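Local coordinates for Lmo2445 protein (Listeria monocytogenes EGD-e, PDB 5HZL) that is of unknown function but is a secreted, calcium-binding internalin-like protein built on leucine-rich repeats, at residues T45-Q48 and A49-D52; T65-D68 and L69-L72; P255-D258 and G259-Y263. One frame throughout, in Å; residues are numbered along the deposited sequence.

How the contacts relate
Contacts 1 and 2 lie toward the N-terminal end of the elongated chain, with centres 20 Å apart and nearest atoms about 7 Å apart, so they do not touch. Both are helix starts held by a threonine–aspartate capping box, one in the N-terminal cap and one in the beta-alpha-beta unit at the start of the parallel sheet. Contact 3 belongs to the C-terminal domain across the chain's centre, 61 Å from contact 1 and 46 Å from contact 2, centre to centre. Calcium sites lie near both ends: the side chain of the ligand Asp44 is about 6 Å from that of Thr45, and that of the ligand Glu163 about 3 Å from that of Tyr261.

Contact 1: residues T45-Q48 and A49-D52; sequences TITQ and ADLD
The amide of Gln48 and the carboxylate of Asp52 meet at a pronounced tilt, their planes 49° apart. Gln48 NE2 donates to Asp52 OD1 over 2.9 Å; the acceptor lies almost in the amide plane, whereas the nitrogen approaches from above the carboxylate. Gln48 reaches this place because its CG is anti to the backbone N (chi1 -179°) and the chain then bends at chi2, bringing the amide toward Asp52. Both groups have further partners: Thr78 OG1 also bonds Asp52 OD1, and Val76 O also takes a hydrogen bond from Gln48 NE2, so Gln48 and Asp52 are both tied to the segment around 76-78. The second carboxylate, that of Asp50, turns back to the start of the helix, where Thr47 N reaches OD2 on its anti side, 3.2 Å away and somewhat out of the plane. A chi1 of 61° turns Thr47 OG1 toward the first turn, where it accepts from Asp50 N at 3.1 Å. The two reciprocal bonds are a capping box, with Thr47 as N-cap of helix 48-51, at the point where strand 45-46 gives way to the helix within the N-terminal cap of an internalin-like protein. A weak bond from Thr47 OG1 to Asp50 OD2, 3.3 Å, joins the same two side chains. Main-chain bonds carry the turn onward, from Leu51 N to Thr47 O and from Asp52 N to Gln48 O. On the buried side, Ile46 CD1 rests against Leu51 CD2 at 3.8 Å, and Ile46 also packs on Leu37.

Contact 2: residues T65-D68 and L69-L72; sequences TGED and LSVL
Leu69 and Thr65 meet through the main chain, Leu69 N donating to Thr65 O at 3.2 Å, and the bond from Ser70 N to Gly66 O, 3.0 Å long, continues the helical pattern. Val71 N then turns to Asp68 O, 3.2 Å away, as the chain tightens into the 3-10 segment that follows. Glu67 O receives a weak bond from Ser70 N; the hydroxyl of the same serine also donates to this oxygen, although the modelled separation is too short for its length to be trusted. This short helix, 66-70, links strands 56-58 and 82-84 in the beta-alpha-beta unit of strand 56-58, helix 66-70 and strand 82-84, at the start of the parallel sheet. Side-chain capping holds its first turn: Asp68 N donates to Thr65 OG1 at 3.3 Å, and Thr65 N returns a bond to Asp68 OD2 at 3.1 Å, a capping box in which the carboxylate is approached from above its plane. With CG anti to the carbonyl carbon (chi1 -67°), Asp68 sends its carboxylate back to the N-cap residue. Among the remaining contacts, Leu69 CG lies beside Thr65 O at 3.7 Å. The apolar packing is with the surroundings: Leu69 is buried against Leu59, Ile90 and Leu93, while Val71 touches Phe24 of the N-terminal cap.

Contact 3: residues P255-D258 and G259-Y263; sequences PTYD and GSYMY
From Pro255 to Tyr263 the backbone reverses, the end-to-end directions of 255-258 and 259-263 being 152° apart, and the bend passes through Gly259, which has a positive phi. The loop connects strand 247-250 to strand 262-264 in the C-terminal domain, whose sequence family belongs to the E-set clan of immunoglobulin-like folds; strand 262-264 pairs antiparallel with strand 219-221. The Tyr257 ring reaches across to the returning chain. Its CG is anti to the backbone N (chi1 -178°), which carries the ring to where Gly259 N lies over the centre of one face, 3.8 Å from Tyr257 CZ. At the ring edge, near its plane, Ser260 O lies 3.4 Å from Tyr257 CE1. The rings of Tyr257 and Tyr261 run nearly parallel, with planes at 25°, but are slid so far apart that they barely overlap; their centroids are 5.3 Å apart, and the touch is made by the two CE1 atoms, Tyr257 CE1 to Tyr261 CE1 at 3.6 Å. Tyr261 also packs on Pro223 and Gln227 of helix 223-227 and on Glu163, a calcium ligand, consistent with this end of the loop facing the repeat region. A bound calcium ion lies about 3 Å from the side chain of Asp258. A water bridges the two limbs of the bend, accepting from Asp258 N at 2.8 Å and from Ser260 N at 3.1 Å. Nearer the strand, the pyrrolidine of Pro255 packs against the side chain of buried Tyr263, with Pro255 CG 3.6 Å from Tyr263 CE1 and Pro255 CB at the edge of the ring, in its plane.

Contact 1: residues T45-Q48 and A49-D52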
loop_
_atom_site.group_PDB
_atom_site.type_symbol
_atom_site.label_atom_id
_atom_site.label_comp_id
_atom_site.label_asym_id
_atom_site.label_seq_id
_atom_site.Cartn_x
_atom_site.Cartn_y
_atom_site.Cartn_z
ATOM N N THR A 45 20.203 31.259 9.895
ATOM C CA THR A 45 18.847 31.622 10.233
ATOM C C THR A 45 17.956 31.688 9.004
ATOM O O THR A 45 18.367 32.179 7.952
ATOM C CB THR A 45 18.851 32.980 10.955
ATOM O OG1 THR A 45 19.609 32.851 12.158
ATOM C CG2 THR A 45 17.458 33.436 11.320
ATOM N N ILE A 46 16.736 31.178 9.159
ATOM C CA ILE A 46 15.728 31.200 8.108
ATOM C C ILE A 46 14.491 31.932 8.607
ATOM O O ILE A 46 14.197 31.954 9.815
ATOM C CB ILE A 46 15.327 29.798 7.616
ATOM C CG1 ILE A 46 14.832 28.918 8.785
ATOM C CG2 ILE A 46 16.513 29.174 6.902
ATOM C CD1 ILE A 46 14.268 27.580 8.363
ATOM N N THR A 47 13.771 32.509 7.653
ATOM C CA THR A 47 12.571 33.268 7.918
ATOM C C THR A 47 11.405 32.529 7.337
ATOM O O THR A 47 11.598 31.585 6.577
ATOM C CB THR A 47 12.651 34.653 7.235
ATOM O OG1 THR A 47 12.775 34.475 5.816
ATOM C CG2 THR A 47 13.855 35.462 7.753
ATOM N N GLN A 48 10.193 32.962 7.683
ATOM C CA GLN A 48 8.996 32.349 7.124
ATOM C C GLN A 48 9.005 32.608 5.604
ATOM O O GLN A 48 8.517 31.777 4.845
ATOM C CB GLN A 48 7.715 32.858 7.796
ATOM C CG GLN A 48 6.432 32.229 7.247
ATOM C CD GLN A 48 6.366 30.720 7.418
ATOM O OE1 GLN A 48 6.504 30.196 8.526
ATOM N NE2 GLN A 48 6.122 30.014 6.320
ATOM N N ALA A 49 9.574 33.747 5.184
ATOM C CA ALA A 49 9.707 34.094 3.761
ATOM C C ALA A 49 10.617 33.106 3.021
ATOM O O ALA A 49 10.397 32.846 1.837
ATOM C CB ALA A 49 10.234 35.503 3.596
ATOM N N ASP A 50 11.638 32.573 3.705
ATOM C CA ASP A 50 12.538 31.570 3.104
ATOM C C ASP A 50 11.769 30.252 2.912
ATOM O O ASP A 50 11.846 29.634 1.840
ATOM C CB ASP A 50 13.807 31.324 3.949
ATOM C CG ASP A 50 14.819 32.478 3.887
ATOM O OD1 ASP A 50 15.043 33.033 2.787
ATOM O OD2 ASP A 50 15.443 32.792 4.931
ATOM N N LEU A 51 11.024 29.822 3.932
ATOM C CA LEU A 51 10.243 28.583 3.800
ATOM C C LEU A 51 9.181 28.701 2.693
ATOM O O LEU A 51 8.834 27.699 2.047
ATOM C CB LEU A 51 9.585 28.160 5.118
ATOM C CG LEU A 51 10.481 27.815 6.308
ATOM C CD1 LEU A 51 9.633 27.277 7.455
ATOM C CD2 LEU A 51 11.522 26.786 5.905
ATOM N N ASP A 52 8.679 29.916 2.464
ATOM C CA ASP A 52 7.673 30.141 1.413
ATOM C C ASP A 52 8.199 30.003 -0.037
ATOM O O ASP A 52 7.399 29.859 -0.970
ATOM C CB ASP A 52 6.924 31.461 1.653
ATOM C CG ASP A 52 6.002 31.402 2.894
ATOM O OD1 ASP A 52 5.833 30.299 3.482
ATOM O OD2 ASP A 52 5.424 32.449 3.272
#

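Contact 2: residues T65-D68 and L69-L72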
loop_
_atom_site.group_PDB
_atom_site.type_symbol
_atom_site.label_atom_id
_atom_site.label_comp_id
_atom_site.label_asym_id
_atom_site.label_seq_id
_atom_site.Cartn_x
_atom_site.Cartn_y
_atom_site.Cartn_z
ATOM N N THR A 65 13.274 8.011 9.195
ATOM C CA THR A 65 12.199 7.247 9.792
ATOM C C THR A 65 11.012 8.190 9.898
ATOM O O THR A 65 11.150 9.363 9.603
ATOM C CB THR A 65 12.572 6.792 11.214
ATOM O OG1 THR A 65 12.839 7.937 12.034
ATOM C CG2 THR A 65 13.792 5.913 11.190
ATOM N N GLY A 66 9.853 7.680 10.316
ATOM C CA GLY A 66 8.642 8.496 10.519
ATOM C C GLY A 66 8.908 9.585 11.557
ATOM O O GLY A 66 8.541 10.737 11.344
ATOM N N GLU A 67 9.535 9.204 12.677
ATOM C CA GLU A 67 9.939 10.139 13.746
ATOM C C GLU A 67 10.744 11.308 13.205
ATOM O O GLU A 67 10.486 12.452 13.546
ATOM C CB GLU A 67 10.837 9.428 14.767
ATOM C CG GLU A 67 10.165 8.690 15.912
ATOM C CD GLU A 67 9.715 9.634 17.027
ATOM O OE1 GLU A 67 9.658 9.193 18.199
ATOM O OE2 GLU A 67 9.459 10.826 16.756
ATOM N N ASP A 68 11.747 11.003 12.388
ATOM C CA ASP A 68 12.587 12.038 11.788
ATOM C C ASP A 68 11.708 13.014 11.032
ATOM O O ASP A 68 11.766 14.201 11.272
ATOM C CB ASP A 68 13.637 11.439 10.830
ATOM C CG ASP A 68 14.705 10.593 11.540
ATOM O OD1 ASP A 68 15.017 10.884 12.714
ATOM O OD2 ASP A 68 15.261 9.658 10.900
ATOM N N LEU A 69 10.871 12.491 10.142
ATOM C CA LEU A 69 9.972 13.329 9.339
ATOM C C LEU A 69 8.961 14.163 10.112
ATOM O O LEU A 69 8.548 15.208 9.631
ATOM C CB LEU A 69 9.203 12.485 8.312
ATOM C CG LEU A 69 9.987 11.887 7.152
ATOM C CD1 LEU A 69 9.104 10.939 6.360
ATOM C CD2 LEU A 69 10.550 12.973 6.250
ATOM N N SER A 70 8.558 13.709 11.288
ATOM C CA SER A 70 7.563 14.444 12.078
ATOM C C SER A 70 8.040 15.853 12.437
ATOM O O SER A 70 7.241 16.753 12.691
ATOM C CB SER A 70 7.138 13.649 13.315
ATOM O OG SER A 70 8.230 13.389 14.158
ATOM N N VAL A 71 9.355 16.019 12.436
ATOM C CA VAL A 71 9.994 17.315 12.683
ATOM C C VAL A 71 9.532 18.416 11.703
ATOM O O VAL A 71 9.534 19.598 12.071
ATOM C CB VAL A 71 11.532 17.132 12.698
ATOM C CG1 VAL A 71 12.282 18.375 12.305
ATOM C CG2 VAL A 71 11.983 16.615 14.063
ATOM N N LEU A 72 9.129 18.028 10.486
ATOM C CA LEU A 72 8.623 18.969 9.469
ATOM C C LEU A 72 7.417 19.777 9.985
ATOM O O LEU A 72 7.223 20.941 9.586
ATOM C CB LEU A 72 8.270 18.247 8.167
ATOM C CG LEU A 72 9.443 17.630 7.393
ATOM C CD1 LEU A 72 8.955 16.781 6.226
ATOM C CD2 LEU A 72 10.418 18.694 6.897
#

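Contact 3: residues P255-D258 and G259-Y263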
loop_
_atom_site.group_PDB
_atom_site.type_symbol
_atom_site.label_atom_id
_atom_site.label_comp_id
_atom_site.label_asym_id
_atom_site.label_seq_id
_atom_site.Cartn_x
_atom_site.Cartn_y
_atom_site.Cartn_z
ATOM N N PRO A 255 -15.168 -23.055 -9.904
ATOM C CA PRO A 255 -16.406 -23.073 -9.122
ATOM C C PRO A 255 -17.396 -21.958 -9.459
ATOM O O PRO A 255 -17.118 -21.085 -10.284
ATOM C CB PRO A 255 -15.907 -22.916 -7.683
ATOM C CG PRO A 255 -14.645 -22.149 -7.823
ATOM C CD PRO A 255 -14.011 -22.693 -9.064
ATOM N N THR A 256 -18.550 -22.014 -8.803
ATOM C CA THR A 256 -19.623 -21.042 -8.982
ATOM C C THR A 256 -19.996 -20.462 -7.616
ATOM O O THR A 256 -19.969 -21.168 -6.604
ATOM C CB THR A 256 -20.855 -21.714 -9.616
ATOM O OG1 THR A 256 -21.309 -22.762 -8.765
ATOM C CG2 THR A 256 -20.514 -22.324 -10.975
ATOM N N TYR A 257 -20.346 -19.184 -7.590
ATOM C CA TYR A 257 -20.724 -18.531 -6.343
ATOM C C TYR A 257 -22.204 -18.758 -6.002
ATOM O O TYR A 257 -23.072 -18.605 -6.878
ATOM C CB TYR A 257 -20.449 -17.033 -6.439
ATOM C CG TYR A 257 -20.768 -16.289 -5.168
ATOM C CD1 TYR A 257 -19.987 -16.478 -4.017
ATOM C CD2 TYR A 257 -21.827 -15.379 -5.101
ATOM C CE1 TYR A 257 -20.263 -15.800 -2.836
ATOM C CE2 TYR A 257 -22.104 -14.692 -3.922
ATOM C CZ TYR A 257 -21.315 -14.905 -2.793
ATOM O OH TYR A 257 -21.572 -14.238 -1.614
ATOM N N ASP A 258 -22.488 -19.129 -4.744
ATOM C CA ASP A 258 -23.879 -19.329 -4.281
ATOM C C ASP A 258 -24.131 -18.876 -2.829
ATOM O O ASP A 258 -25.165 -19.230 -2.259
ATOM C CB ASP A 258 -24.428 -20.769 -4.569
ATOM C CG ASP A 258 -23.644 -21.902 -3.874
ATOM O OD1 ASP A 258 -22.706 -21.667 -3.085
ATOM O OD2 ASP A 258 -23.985 -23.074 -4.128
ATOM N N GLY A 259 -23.220 -18.089 -2.241
ATOM C CA GLY A 259 -23.415 -17.606 -0.852
ATOM C C GLY A 259 -22.246 -17.609 0.129
ATOM O O GLY A 259 -22.391 -17.081 1.243
ATOM N N SER A 260 -21.107 -18.207 -0.248
ATOM C CA SER A 260 -19.911 -18.221 0.632
ATOM C C SER A 260 -18.626 -18.120 -0.181
ATOM O O SER A 260 -18.619 -18.390 -1.392
ATOM C CB SER A 260 -19.836 -19.500 1.479
ATOM O OG SER A 260 -19.475 -20.630 0.700
ATOM N N TYR A 261 -17.538 -17.748 0.489
ATOM C CA TYR A 261 -16.244 -17.657 -0.193
ATOM C C TYR A 261 -15.331 -18.808 0.203
ATOM O O TYR A 261 -14.124 -18.730 0.013
ATOM C CB TYR A 261 -15.557 -16.310 0.035
ATOM C CG TYR A 261 -16.296 -15.102 -0.496
ATOM C CD1 TYR A 261 -16.624 -14.991 -1.841
ATOM C CD2 TYR A 261 -16.593 -14.029 0.328
ATOM C CE1 TYR A 261 -17.282 -13.871 -2.343
ATOM C CE2 TYR A 261 -17.247 -12.893 -0.166
ATOM C CZ TYR A 261 -17.590 -12.813 -1.506
ATOM O OH TYR A 261 -18.235 -11.675 -1.977
HETATM N N MSE A 262 -15.904 -19.883 0.737
HETATM C CA MSE A 262 -15.095 -21.034 1.126
HETATM C C MSE A 262 -14.905 -21.930 -0.062
HETATM O O MSE A 262 -15.833 -22.163 -0.813
HETATM C CB MSE A 262 -15.724 -21.845 2.244
HETATM C CG MSE A 262 -16.002 -20.989 3.481
HETATM SE SE MSE A 262 -14.407 -20.159 4.307
HETATM C CE MSE A 262 -13.461 -21.781 4.903
ATOM N N TYR A 263 -13.682 -22.417 -0.250
ATOM C CA TYR A 263 -13.347 -23.328 -1.347
ATOM C C TYR A 263 -12.748 -24.583 -0.710
ATOM O O TYR A 263 -11.838 -24.499 0.121
ATOM C CB TYR A 263 -12.378 -22.686 -2.344
ATOM C CG TYR A 263 -12.121 -23.570 -3.528
ATOM C CD1 TYR A 263 -13.017 -23.615 -4.589
ATOM C CD2 TYR A 263 -10.997 -24.378 -3.595
ATOM C CE1 TYR A 263 -12.801 -24.449 -5.687
ATOM C CE2 TYR A 263 -10.772 -25.211 -4.694
ATOM C CZ TYR A 263 -11.675 -25.244 -5.735
ATOM O OH TYR A 263 -11.448 -26.063 -6.819
HETATM O O HOH W 1 -20.549 -19.813 -2.800
#